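Local coordinates for alpha-fucosidase (Bifidobacterium bifidum, PDB 2EAB), which hydrolyses 1,2-alpha-L-fucosidic linkages as a glycoside hydrolase, this chain being the catalytic domain of a larger, probably membrane-bound protein, at residues D17-Y22 against R157-L162; L162-A167 against A322-H327; Q24-T29 against T62-V67; W47-L52 against A752-L757. All coordinates share one frame; numbering follows the deposited sequence.

Contact 1: D17-Y22 against R157-L162; sequences DDWLWY and RRDLNL
Asp17 opens the contact by accepting a hydrogen bond from the amide of Asn161. Asn161 ND2 lies 2.9 Å from Asp17 OD2 and the N-H points almost straight at it, at 174°. The bond lies in the amide plane but meets the carboxylate on its anti side, 26° out of plane. The same OD2 also forms a salt bridge with Lys164, which probably favours the charged carboxylate. Asp18 follows with its backbone, its O taking the N-H of Leu162.

From Trp19 onward the two strands run antiparallel. The Trp19 ring folds back over the partner strand. The Asp159 carboxylate lies nearly parallel over one ring face, offset toward the rim. CZ3 of Trp19 comes 3.4 Å from NE of Arg157, and that guanidinium presents a face to it. Asn161 ND2 stands at the ring edge.

Leu20 pairs with Leu160 through both backbone bonds. Its CD1 packs against CD2 of Leu162 at 3.6 Å. Trp21 and Asp159 form a non-hydrogen-bonded pair, with their CB atoms 3.7 Å apart. Tyr22 pairs with Arg158 through two more backbone bonds. Arg158 has chi1 of 68° and an extended chain, which carries its guanidinium flat onto the Tyr22 ring, an off-centre cation-pi stack with the guanidinium and ring centres 4.5 Å apart. Gln24, Thr29 and Thr50 accept hydrogen bonds from this guanidinium.

Strand 19-22 is an edge strand of the large antiparallel sheet, and strand 156-161 is its neighbour. Leu20, Tyr22, Arg158 and Leu160 face strand 52-55. Leu160 and Leu162 also touch helix 365-386, and His343 stacks on Trp19.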
# COMPACT_ATOMS: atom_id res chain seq x y z
N ASP A 17 -15.77 -13.40 -16.19
CA ASP A 17 -14.72 -13.22 -15.19
C ASP A 17 -13.52 -12.48 -15.77
O ASP A 17 -13.27 -12.54 -16.98
CB ASP A 17 -14.28 -14.57 -14.61
CG ASP A 17 -15.34 -15.23 -13.75
OD1 ASP A 17 -16.39 -14.60 -13.47
OD2 ASP A 17 -15.12 -16.39 -13.35
N ASP A 18 -12.78 -11.79 -14.91
CA ASP A 18 -11.56 -11.09 -15.31
C ASP A 18 -10.37 -12.03 -15.18
O ASP A 18 -10.10 -12.54 -14.10
CB ASP A 18 -11.32 -9.87 -14.41
CG ASP A 18 -12.48 -8.89 -14.44
OD1 ASP A 18 -13.04 -8.61 -15.53
OD2 ASP A 18 -12.83 -8.37 -13.36
N TRP A 19 -9.66 -12.24 -16.29
CA TRP A 19 -8.51 -13.14 -16.33
C TRP A 19 -7.24 -12.46 -16.80
O TRP A 19 -7.24 -11.69 -17.76
CB TRP A 19 -8.76 -14.26 -17.34
CG TRP A 19 -9.68 -15.36 -16.94
CD1 TRP A 19 -10.56 -15.38 -15.90
CD2 TRP A 19 -9.85 -16.60 -17.64
NE1 TRP A 19 -11.25 -16.58 -15.88
CE2 TRP A 19 -10.83 -17.34 -16.95
CE3 TRP A 19 -9.25 -17.16 -18.77
CZ2 TRP A 19 -11.23 -18.61 -17.36
CZ3 TRP A 19 -9.65 -18.42 -19.18
CH2 TRP A 19 -10.63 -19.14 -18.47
N LEU A 20 -6.14 -12.78 -16.12
CA LEU A 20 -4.82 -12.72 -16.75
C LEU A 20 -4.60 -14.14 -17.27
O LEU A 20 -4.83 -15.10 -16.55
CB LEU A 20 -3.72 -12.39 -15.75
CG LEU A 20 -3.57 -10.97 -15.20
CD1 LEU A 20 -4.68 -10.62 -14.25
CD2 LEU A 20 -2.23 -10.82 -14.50
N TRP A 21 -4.16 -14.27 -18.52
CA TRP A 21 -3.99 -15.61 -19.09
C TRP A 21 -2.85 -15.70 -20.11
O TRP A 21 -2.48 -14.70 -20.73
CB TRP A 21 -5.31 -16.15 -19.64
CG TRP A 21 -5.84 -15.42 -20.82
CD1 TRP A 21 -6.49 -14.22 -20.83
CD2 TRP A 21 -5.79 -15.86 -22.18
NE1 TRP A 21 -6.84 -13.87 -22.11
CE2 TRP A 21 -6.43 -14.87 -22.96
CE3 TRP A 21 -5.28 -16.99 -22.82
CZ2 TRP A 21 -6.56 -14.98 -24.35
CZ3 TRP A 21 -5.41 -17.10 -24.21
CH2 TRP A 21 -6.04 -16.10 -24.95
N TYR A 22 -2.30 -16.90 -20.23
CA TYR A 22 -1.06 -17.15 -20.98
C TYR A 22 -1.12 -18.50 -21.65
O TYR A 22 -1.66 -19.45 -21.09
CB TYR A 22 0.16 -17.07 -20.05
CG TYR A 22 0.18 -15.80 -19.24
CD1 TYR A 22 0.90 -14.69 -19.66
CD2 TYR A 22 -0.60 -15.69 -18.09
CE1 TYR A 22 0.88 -13.51 -18.93
CE2 TYR A 22 -0.64 -14.51 -17.36
CZ TYR A 22 0.10 -13.43 -17.79
OH TYR A 22 0.04 -12.27 -17.07
N ARG A 157 -3.09 -23.77 -21.34
CA ARG A 157 -3.40 -22.44 -20.84
C ARG A 157 -3.13 -22.36 -19.34
O ARG A 157 -3.41 -23.31 -18.60
CB ARG A 157 -4.85 -22.06 -21.13
CG ARG A 157 -5.15 -20.57 -20.93
CD ARG A 157 -6.63 -20.25 -21.09
NE ARG A 157 -7.44 -20.87 -20.05
CZ ARG A 157 -8.36 -21.81 -20.27
NH1 ARG A 157 -8.61 -22.24 -21.51
NH2 ARG A 157 -9.05 -22.31 -19.26
N ARG A 158 -2.56 -21.24 -18.90
CA ARG A 158 -2.54 -20.91 -17.48
C ARG A 158 -3.21 -19.55 -17.30
O ARG A 158 -3.09 -18.67 -18.15
CB ARG A 158 -1.12 -20.92 -16.90
CG ARG A 158 -0.20 -19.84 -17.42
CD ARG A 158 1.22 -20.06 -16.95
NE ARG A 158 2.12 -19.02 -17.43
CZ ARG A 158 2.54 -17.99 -16.69
NH1 ARG A 158 2.15 -17.84 -15.43
NH2 ARG A 158 3.36 -17.10 -17.23
N ASP A 159 -3.94 -19.41 -16.21
CA ASP A 159 -4.64 -18.16 -15.96
C ASP A 159 -4.72 -17.83 -14.48
O ASP A 159 -4.50 -18.67 -13.61
CB ASP A 159 -6.04 -18.17 -16.59
CG ASP A 159 -7.01 -19.09 -15.87
OD1 ASP A 159 -7.32 -18.83 -14.69
OD2 ASP A 159 -7.45 -20.07 -16.49
N LEU A 160 -5.03 -16.56 -14.22
CA LEU A 160 -5.39 -16.09 -12.90
C LEU A 160 -6.76 -15.45 -13.03
O LEU A 160 -6.93 -14.46 -13.73
CB LEU A 160 -4.37 -15.09 -12.37
CG LEU A 160 -4.55 -14.62 -10.93
CD1 LEU A 160 -4.40 -15.77 -9.94
CD2 LEU A 160 -3.56 -13.51 -10.60
N ASN A 161 -7.73 -16.07 -12.37
CA ASN A 161 -9.09 -15.57 -12.37
C ASN A 161 -9.25 -14.59 -11.22
O ASN A 161 -9.40 -15.00 -10.06
CB ASN A 161 -10.09 -16.73 -12.25
CG ASN A 161 -11.52 -16.30 -12.45
OD1 ASN A 161 -11.89 -15.15 -12.17
ND2 ASN A 161 -12.35 -17.22 -12.92
N LEU A 162 -9.19 -13.31 -11.54
CA LEU A 162 -9.26 -12.26 -10.52
C LEU A 162 -10.62 -12.22 -9.85
O LEU A 162 -10.74 -11.83 -8.70
CB LEU A 162 -8.94 -10.88 -11.12
CG LEU A 162 -7.64 -10.68 -11.89
CD1 LEU A 162 -7.51 -9.21 -12.29
CD2 LEU A 162 -6.42 -11.12 -11.09

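Contact 2: L162-A167 against A322-H327; sequences LSKGKA and AHIDDH
His327 reaches Gly165 because its CG is anti to the backbone N, with chi1 at 180°. His323 has nearly the same setting, a first torsion of 170°; the two rings, one helical turn apart, both project toward the turn at 163-165.

Gly165 covers one face of the His327 ring. Gly165 CA sits over the ring centre, 3.5 Å from the centroid and 8° off the normal, a CH-pi contact. Gly165 lacks a side chain, which lets the backbone come down directly on the face. Its positive phi also fits the turn. At the ring edge, His327 ND1 gives a weak hydrogen bond to Ser163 O, 3.4 Å away and near the ring plane.

Ile324 fills in beside the histidines. Its CG1 lies 3.6 Å from Lys164 O, a buried carbonyl oxygen with no polar partner in the model. Its CG2 meets the aliphatic CG of Lys164 at 4.1 Å. The Lys164 chain then leads away from the helix, toward segment 17-22.

Gly165 and Lys166 both face Asn161, forming a G1 beta bulge where strand 166-173 begins. The contact thus sets the turn between strands 156-161 and 166-173 against helix 316-331. Phe183 of the adjoining strand 176-185 stacks on His323, while His327 touches Ile384 of helix 365-386.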
# COMPACT_ATOMS: atom_id res chain seq x y z
N LEU A 162 -9.19 -13.31 -11.54
CA LEU A 162 -9.26 -12.26 -10.52
C LEU A 162 -10.62 -12.22 -9.85
O LEU A 162 -10.74 -11.83 -8.70
CB LEU A 162 -8.94 -10.88 -11.12
CG LEU A 162 -7.64 -10.68 -11.89
CD1 LEU A 162 -7.51 -9.21 -12.29
CD2 LEU A 162 -6.42 -11.12 -11.09
N SER A 163 -11.65 -12.62 -10.59
CA SER A 163 -13.03 -12.58 -10.10
C SER A 163 -13.32 -13.66 -9.06
O SER A 163 -14.07 -13.42 -8.11
CB SER A 163 -14.01 -12.72 -11.26
OG SER A 163 -13.79 -11.71 -12.23
N LYS A 164 -12.73 -14.83 -9.25
CA LYS A 164 -12.94 -15.96 -8.35
C LYS A 164 -11.77 -16.19 -7.39
O LYS A 164 -11.86 -17.03 -6.49
CB LYS A 164 -13.24 -17.24 -9.16
CG LYS A 164 -14.64 -17.24 -9.76
CD LYS A 164 -14.94 -18.53 -10.53
CE LYS A 164 -16.43 -18.62 -10.89
NZ LYS A 164 -16.92 -17.45 -11.69
N GLY A 165 -10.69 -15.44 -7.57
CA GLY A 165 -9.52 -15.55 -6.70
C GLY A 165 -8.84 -16.90 -6.75
O GLY A 165 -8.55 -17.50 -5.71
N LYS A 166 -8.58 -17.39 -7.96
CA LYS A 166 -7.89 -18.66 -8.12
C LYS A 166 -7.05 -18.68 -9.38
O LYS A 166 -7.33 -17.95 -10.34
CB LYS A 166 -8.89 -19.82 -8.10
CG LYS A 166 -9.83 -19.88 -9.30
CD LYS A 166 -11.03 -20.77 -9.00
CE LYS A 166 -11.77 -21.16 -10.27
NZ LYS A 166 -11.08 -22.27 -10.99
N ALA A 167 -6.01 -19.50 -9.36
CA ALA A 167 -5.14 -19.71 -10.51
C ALA A 167 -5.41 -21.09 -11.10
O ALA A 167 -5.65 -22.05 -10.37
CB ALA A 167 -3.67 -19.59 -10.10
N ALA A 322 -17.01 -21.44 -0.11
CA ALA A 322 -16.78 -20.43 0.93
C ALA A 322 -15.69 -19.45 0.51
O ALA A 322 -15.80 -18.25 0.77
CB ALA A 322 -16.44 -21.09 2.25
N HIS A 323 -14.65 -19.97 -0.13
CA HIS A 323 -13.58 -19.11 -0.63
C HIS A 323 -14.08 -18.12 -1.68
O HIS A 323 -13.84 -16.91 -1.56
CB HIS A 323 -12.44 -19.91 -1.24
CG HIS A 323 -11.46 -19.05 -1.96
ND1 HIS A 323 -11.28 -19.07 -3.33
CD2 HIS A 323 -10.66 -18.06 -1.49
CE1 HIS A 323 -10.38 -18.16 -3.66
NE2 HIS A 323 -10.00 -17.53 -2.56
N ILE A 324 -14.74 -18.63 -2.71
CA ILE A 324 -15.17 -17.78 -3.82
C ILE A 324 -16.19 -16.75 -3.34
O ILE A 324 -16.13 -15.59 -3.74
CB ILE A 324 -15.67 -18.61 -5.03
CG1 ILE A 324 -14.49 -19.38 -5.65
CG2 ILE A 324 -16.35 -17.72 -6.06
CD1 ILE A 324 -14.88 -20.36 -6.74
N ASP A 325 -17.11 -17.16 -2.47
CA ASP A 325 -18.08 -16.24 -1.86
C ASP A 325 -17.37 -15.08 -1.15
O ASP A 325 -17.72 -13.92 -1.33
CB ASP A 325 -19.01 -16.96 -0.88
CG ASP A 325 -20.02 -17.88 -1.57
OD1 ASP A 325 -20.14 -17.85 -2.81
OD2 ASP A 325 -20.70 -18.63 -0.84
N ASP A 326 -16.36 -15.42 -0.35
CA ASP A 326 -15.59 -14.46 0.43
C ASP A 326 -14.79 -13.50 -0.46
O ASP A 326 -14.84 -12.28 -0.28
CB ASP A 326 -14.65 -15.22 1.37
CG ASP A 326 -13.63 -14.33 2.04
OD1 ASP A 326 -14.01 -13.58 2.97
OD2 ASP A 326 -12.45 -14.39 1.65
N HIS A 327 -14.06 -14.06 -1.42
CA HIS A 327 -13.24 -13.28 -2.33
C HIS A 327 -14.09 -12.36 -3.19
O HIS A 327 -13.83 -11.15 -3.30
CB HIS A 327 -12.41 -14.19 -3.23
CG HIS A 327 -11.54 -13.43 -4.19
ND1 HIS A 327 -11.96 -13.06 -5.45
CD2 HIS A 327 -10.29 -12.94 -4.04
CE1 HIS A 327 -11.00 -12.38 -6.04
NE2 HIS A 327 -9.97 -12.30 -5.21

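Contact 3: Q24-T29 against T62-V67; sequences QPASQT and TVWGEV
Trp64 meets Ala26 through both its backbone and its ring. Trp64 O accepts from Ala26 N at 3.0 Å, with an angle of 163° at the hydrogen. The methyl of Ala26 also packs on the indole, its CB lying 3.7 Å from CE3 of Trp64. The polar end of the indole is used by Thr73, which accepts from NE1.

Gly65 comes next, with a positive phi as the chain turns away from the strand. Gly65 O lies 3.5 Å from CB of Pro25. Tyr156 donates a hydrogen bond to the same oxygen.

Glu66 supplies the two-oxygen grip of the contact. Its chain bends at chi2, -57°, which swings the carboxylate back toward the short 3-10 segment 26-28. Glu66 OE2 accepts from Ser27 N at 2.9 Å, on its syn lone pair. Glu66 OE1 accepts from Ser27 OG at 2.6 Å, also on the syn side. Ser27 OG sits between its own N and carbonyl carbon, chi1 63°, and so can point to the carboxylate alongside the N-H. The two bonds hold the carboxylate at the start of the 3-10 turn and limit its rotation. Pro25 crosses the Glu66 chain at about a right angle, its CB 3.6 Å from OE1.

Strand 59-63 belongs to the seven-stranded sheet of the N-terminal domain, and the contact ties its end to the loop leaving edge strand 19-22 of the first sheet. Helix 42-50 lies alongside: Thr50 touches Ala26, while Asp43 and Arg46 touch Trp64. Strand 69-76 also borders Trp64 through Glu70 and Arg71.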
# COMPACT_ATOMS: atom_id res chain seq x y z
N GLN A 24 1.49 -20.33 -22.44
CA GLN A 24 2.70 -21.09 -22.15
C GLN A 24 3.09 -20.94 -20.67
O GLN A 24 2.69 -19.95 -20.04
CB GLN A 24 3.85 -20.68 -23.08
CG GLN A 24 4.45 -19.30 -22.80
CD GLN A 24 3.52 -18.15 -23.13
OE1 GLN A 24 2.92 -18.10 -24.21
NE2 GLN A 24 3.40 -17.20 -22.20
N PRO A 25 3.83 -21.92 -20.12
CA PRO A 25 4.33 -21.84 -18.74
C PRO A 25 5.18 -20.61 -18.45
O PRO A 25 5.67 -19.96 -19.37
CB PRO A 25 5.22 -23.09 -18.60
CG PRO A 25 5.41 -23.60 -19.99
CD PRO A 25 4.20 -23.20 -20.75
N ALA A 26 5.36 -20.31 -17.16
CA ALA A 26 6.23 -19.22 -16.73
C ALA A 26 7.62 -19.30 -17.38
O ALA A 26 8.14 -18.29 -17.84
CB ALA A 26 6.35 -19.21 -15.21
N SER A 27 8.19 -20.50 -17.42
CA SER A 27 9.53 -20.72 -18.00
C SER A 27 9.65 -20.29 -19.46
O SER A 27 10.75 -20.02 -19.94
CB SER A 27 9.93 -22.19 -17.87
OG SER A 27 9.06 -23.02 -18.60
N GLN A 28 8.51 -20.22 -20.16
CA GLN A 28 8.49 -19.87 -21.58
C GLN A 28 7.86 -18.49 -21.83
O GLN A 28 7.62 -18.12 -22.98
CB GLN A 28 7.75 -20.94 -22.38
CG GLN A 28 8.44 -22.30 -22.39
CD GLN A 28 7.71 -23.32 -23.25
OE1 GLN A 28 6.48 -23.41 -23.22
NE2 GLN A 28 8.46 -24.11 -24.00
N THR A 29 7.61 -17.75 -20.76
CA THR A 29 6.98 -16.44 -20.83
C THR A 29 8.06 -15.36 -20.81
O THR A 29 9.09 -15.51 -20.14
CB THR A 29 5.98 -16.25 -19.66
OG1 THR A 29 4.98 -17.28 -19.71
CG2 THR A 29 5.29 -14.89 -19.72
N THR A 62 2.73 -18.24 -5.72
CA THR A 62 2.95 -17.71 -7.05
C THR A 62 3.17 -18.90 -7.99
O THR A 62 4.13 -19.66 -7.83
CB THR A 62 4.12 -16.69 -7.12
OG1 THR A 62 5.07 -16.96 -6.07
CG2 THR A 62 3.61 -15.26 -6.98
N VAL A 63 2.24 -19.05 -8.93
CA VAL A 63 2.12 -20.26 -9.75
C VAL A 63 2.94 -20.14 -11.02
O VAL A 63 2.81 -19.16 -11.76
CB VAL A 63 0.64 -20.53 -10.11
CG1 VAL A 63 0.50 -21.79 -10.96
CG2 VAL A 63 -0.19 -20.63 -8.86
N TRP A 64 3.76 -21.15 -11.29
CA TRP A 64 4.56 -21.18 -12.50
C TRP A 64 3.82 -21.85 -13.67
O TRP A 64 3.94 -21.41 -14.81
CB TRP A 64 5.90 -21.88 -12.24
CG TRP A 64 6.82 -21.16 -11.27
CD1 TRP A 64 6.61 -20.96 -9.93
CD2 TRP A 64 8.09 -20.58 -11.57
NE1 TRP A 64 7.67 -20.28 -9.39
CE2 TRP A 64 8.59 -20.03 -10.37
CE3 TRP A 64 8.86 -20.46 -12.74
CZ2 TRP A 64 9.83 -19.38 -10.30
CZ3 TRP A 64 10.09 -19.81 -12.67
CH2 TRP A 64 10.56 -19.28 -11.45
N GLY A 65 3.06 -22.90 -13.38
CA GLY A 65 2.32 -23.62 -14.41
C GLY A 65 3.19 -24.47 -15.31
O GLY A 65 2.89 -24.65 -16.50
N GLU A 66 4.29 -25.00 -14.76
CA GLU A 66 5.17 -25.87 -15.53
C GLU A 66 4.50 -27.20 -15.83
O GLU A 66 3.70 -27.69 -15.04
CB GLU A 66 6.51 -26.07 -14.81
CG GLU A 66 7.25 -24.77 -14.51
CD GLU A 66 7.53 -23.94 -15.74
OE1 GLU A 66 7.92 -24.52 -16.78
OE2 GLU A 66 7.37 -22.70 -15.68
N VAL A 67 4.84 -27.79 -16.97
CA VAL A 67 4.19 -29.01 -17.43
C VAL A 67 4.50 -30.20 -16.52
O VAL A 67 3.59 -30.83 -15.97
CB VAL A 67 4.52 -29.33 -18.91
CG1 VAL A 67 4.05 -30.73 -19.30
CG2 VAL A 67 3.90 -28.29 -19.83

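Contact 4: W47-L52 against A752-L757; sequences WQQTTL and AMYANL
Asn756 grips the end of helix 42-50 with its side-chain amide. Its chi1 of 61° places CG between the backbone N and the carbonyl carbon, turning ND2 toward two carbonyls. Asn756 ND2 donates to Thr51 O at 2.9 Å, in the carbonyl plane and on a lone pair. Asn756 ND2 also donates to Gln48 O at 3.0 Å, but from well above that carbonyl plane. Asn756 N adds a bond to Gln49 O. These bonds satisfy carbonyls where the helix runs out and fix the rotation of the buried amide.

Gln49 lies flat on Tyr754. Its extended chain runs across the ring, with CG 3.5 Å from the centroid and almost over its centre. The amide and ring planes differ by only 10°. Gln49 NE2 donates to Asn45 OD1 and Ala33 O. Gln49 OE1 also takes a hydrogen bond from a water, 2.7 Å away, that accepts from Ala755 N.

Gln48 lies near the hydroxyl end of the same tyrosine, its CD 3.6 Å from Tyr754 CE2. Gln48 OE1 accepts from Phe764 N, and NE2 bonds to Ala35 O and Asn45 OD1. The tyrosine hydroxyl bonds to Thr34 O.

The type I turn 754-757, in the loop after helix 738-751, packs against the end of helix 42-50. Leu52 touches Leu20 and Tyr22 of strand 19-22. Leu757 packs on helix 365-386, where the N-terminal part meets the helical catalytic part.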
# COMPACT_ATOMS: atom_id res chain seq x y z
N TRP A 47 10.79 -15.62 -11.94
CA TRP A 47 9.73 -15.61 -10.93
C TRP A 47 8.96 -14.28 -10.93
O TRP A 47 7.72 -14.26 -11.01
CB TRP A 47 10.29 -15.90 -9.52
CG TRP A 47 9.23 -15.69 -8.47
CD1 TRP A 47 8.29 -16.58 -8.07
CD2 TRP A 47 8.97 -14.48 -7.74
NE1 TRP A 47 7.47 -16.02 -7.12
CE2 TRP A 47 7.86 -14.72 -6.91
CE3 TRP A 47 9.59 -13.22 -7.70
CZ2 TRP A 47 7.34 -13.75 -6.05
CZ3 TRP A 47 9.06 -12.25 -6.85
CH2 TRP A 47 7.95 -12.52 -6.04
N GLN A 48 9.69 -13.17 -10.83
CA GLN A 48 9.04 -11.88 -10.62
C GLN A 48 8.30 -11.37 -11.85
O GLN A 48 7.36 -10.58 -11.71
CB GLN A 48 10.04 -10.81 -10.15
CG GLN A 48 11.05 -10.38 -11.19
CD GLN A 48 11.85 -9.17 -10.78
OE1 GLN A 48 11.47 -8.44 -9.86
NE2 GLN A 48 12.95 -8.93 -11.48
N GLN A 49 8.70 -11.83 -13.03
CA GLN A 49 8.12 -11.31 -14.27
C GLN A 49 6.96 -12.14 -14.81
O GLN A 49 6.18 -11.65 -15.63
CB GLN A 49 9.19 -11.14 -15.36
CG GLN A 49 10.31 -10.19 -14.96
CD GLN A 49 11.02 -9.54 -16.13
OE1 GLN A 49 10.44 -9.34 -17.21
NE2 GLN A 49 12.28 -9.18 -15.92
N THR A 50 6.85 -13.39 -14.37
CA THR A 50 6.00 -14.35 -15.08
C THR A 50 5.00 -15.15 -14.25
O THR A 50 4.06 -15.71 -14.82
CB THR A 50 6.83 -15.36 -15.92
OG1 THR A 50 7.52 -16.25 -15.04
CG2 THR A 50 7.85 -14.66 -16.81
N THR A 51 5.19 -15.25 -12.93
CA THR A 51 4.33 -16.10 -12.11
C THR A 51 3.08 -15.37 -11.65
O THR A 51 3.02 -14.14 -11.64
CB THR A 51 5.10 -16.69 -10.91
OG1 THR A 51 5.50 -15.63 -10.03
CG2 THR A 51 6.32 -17.49 -11.37
N LEU A 52 2.07 -16.14 -11.25
CA LEU A 52 0.76 -15.57 -10.95
C LEU A 52 0.41 -15.73 -9.48
O LEU A 52 0.38 -16.85 -8.97
CB LEU A 52 -0.32 -16.17 -11.86
CG LEU A 52 -0.17 -15.81 -13.35
CD1 LEU A 52 -1.11 -16.64 -14.22
CD2 LEU A 52 -0.41 -14.31 -13.56
N ALA A 752 6.72 -0.04 -16.82
CA ALA A 752 6.81 -0.42 -15.41
C ALA A 752 5.91 -1.60 -15.03
O ALA A 752 5.59 -1.80 -13.86
CB ALA A 752 6.55 0.78 -14.50
N MET A 753 5.52 -2.40 -16.03
CA MET A 753 4.74 -3.60 -15.78
C MET A 753 5.39 -4.82 -16.41
O MET A 753 5.74 -4.81 -17.59
CB MET A 753 3.33 -3.44 -16.36
CG MET A 753 2.48 -2.43 -15.61
SD MET A 753 1.92 -3.10 -14.04
CE MET A 753 0.42 -3.88 -14.58
N TYR A 754 5.56 -5.87 -15.61
CA TYR A 754 6.03 -7.15 -16.12
C TYR A 754 4.89 -7.91 -16.80
O TYR A 754 3.73 -7.47 -16.76
CB TYR A 754 6.65 -7.99 -15.00
CG TYR A 754 7.96 -7.49 -14.42
CD1 TYR A 754 8.95 -6.93 -15.23
CD2 TYR A 754 8.23 -7.64 -13.06
CE1 TYR A 754 10.16 -6.50 -14.69
CE2 TYR A 754 9.44 -7.21 -12.51
CZ TYR A 754 10.40 -6.64 -13.33
OH TYR A 754 11.59 -6.22 -12.77
N ALA A 755 5.21 -9.05 -17.42
CA ALA A 755 4.22 -9.85 -18.15
C ALA A 755 3.07 -10.36 -17.28
O ALA A 755 1.97 -10.58 -17.79
CB ALA A 755 4.90 -11.02 -18.86
N ASN A 756 3.34 -10.54 -15.99
CA ASN A 756 2.32 -10.93 -15.01
C ASN A 756 1.62 -9.73 -14.36
O ASN A 756 0.93 -9.88 -13.36
CB ASN A 756 2.95 -11.81 -13.92
CG ASN A 756 4.05 -11.08 -13.15
OD1 ASN A 756 4.36 -9.92 -13.42
ND2 ASN A 756 4.64 -11.77 -12.18
N LEU A 757 1.85 -8.55 -14.94
CA LEU A 757 1.30 -7.28 -14.48
C LEU A 757 1.76 -6.83 -13.10
O LEU A 757 1.14 -5.96 -12.48
CB LEU A 757 -0.23 -7.22 -14.63
CG LEU A 757 -0.76 -7.52 -16.04
CD1 LEU A 757 -2.26 -7.27 -16.11
CD2 LEU A 757 -0.02 -6.72 -17.12
O HOH W 1 7.98 -9.58 -18.41

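In the fold
Contacts 1, 3 and 4 cluster on one side of the chain's centre, with their own centres 11 to 13 Å apart; contact 2 is about 13 Å from contact 1 and about 21 Å from the other two. Contacts 1 and 2 follow in series, share Leu162 and use neighbouring strands of one sheet. Contact 3 falls within the span of contact 1, while contact 4 crosses both and spans contact 2. Leu52 of contact 4 pairs through its backbone with Val63 of contact 3. Contacts 1 and 3 stay within the N-terminal family region, whereas contacts 2 and 4 join it to the catalytic region, bringing distant parts of the chain together.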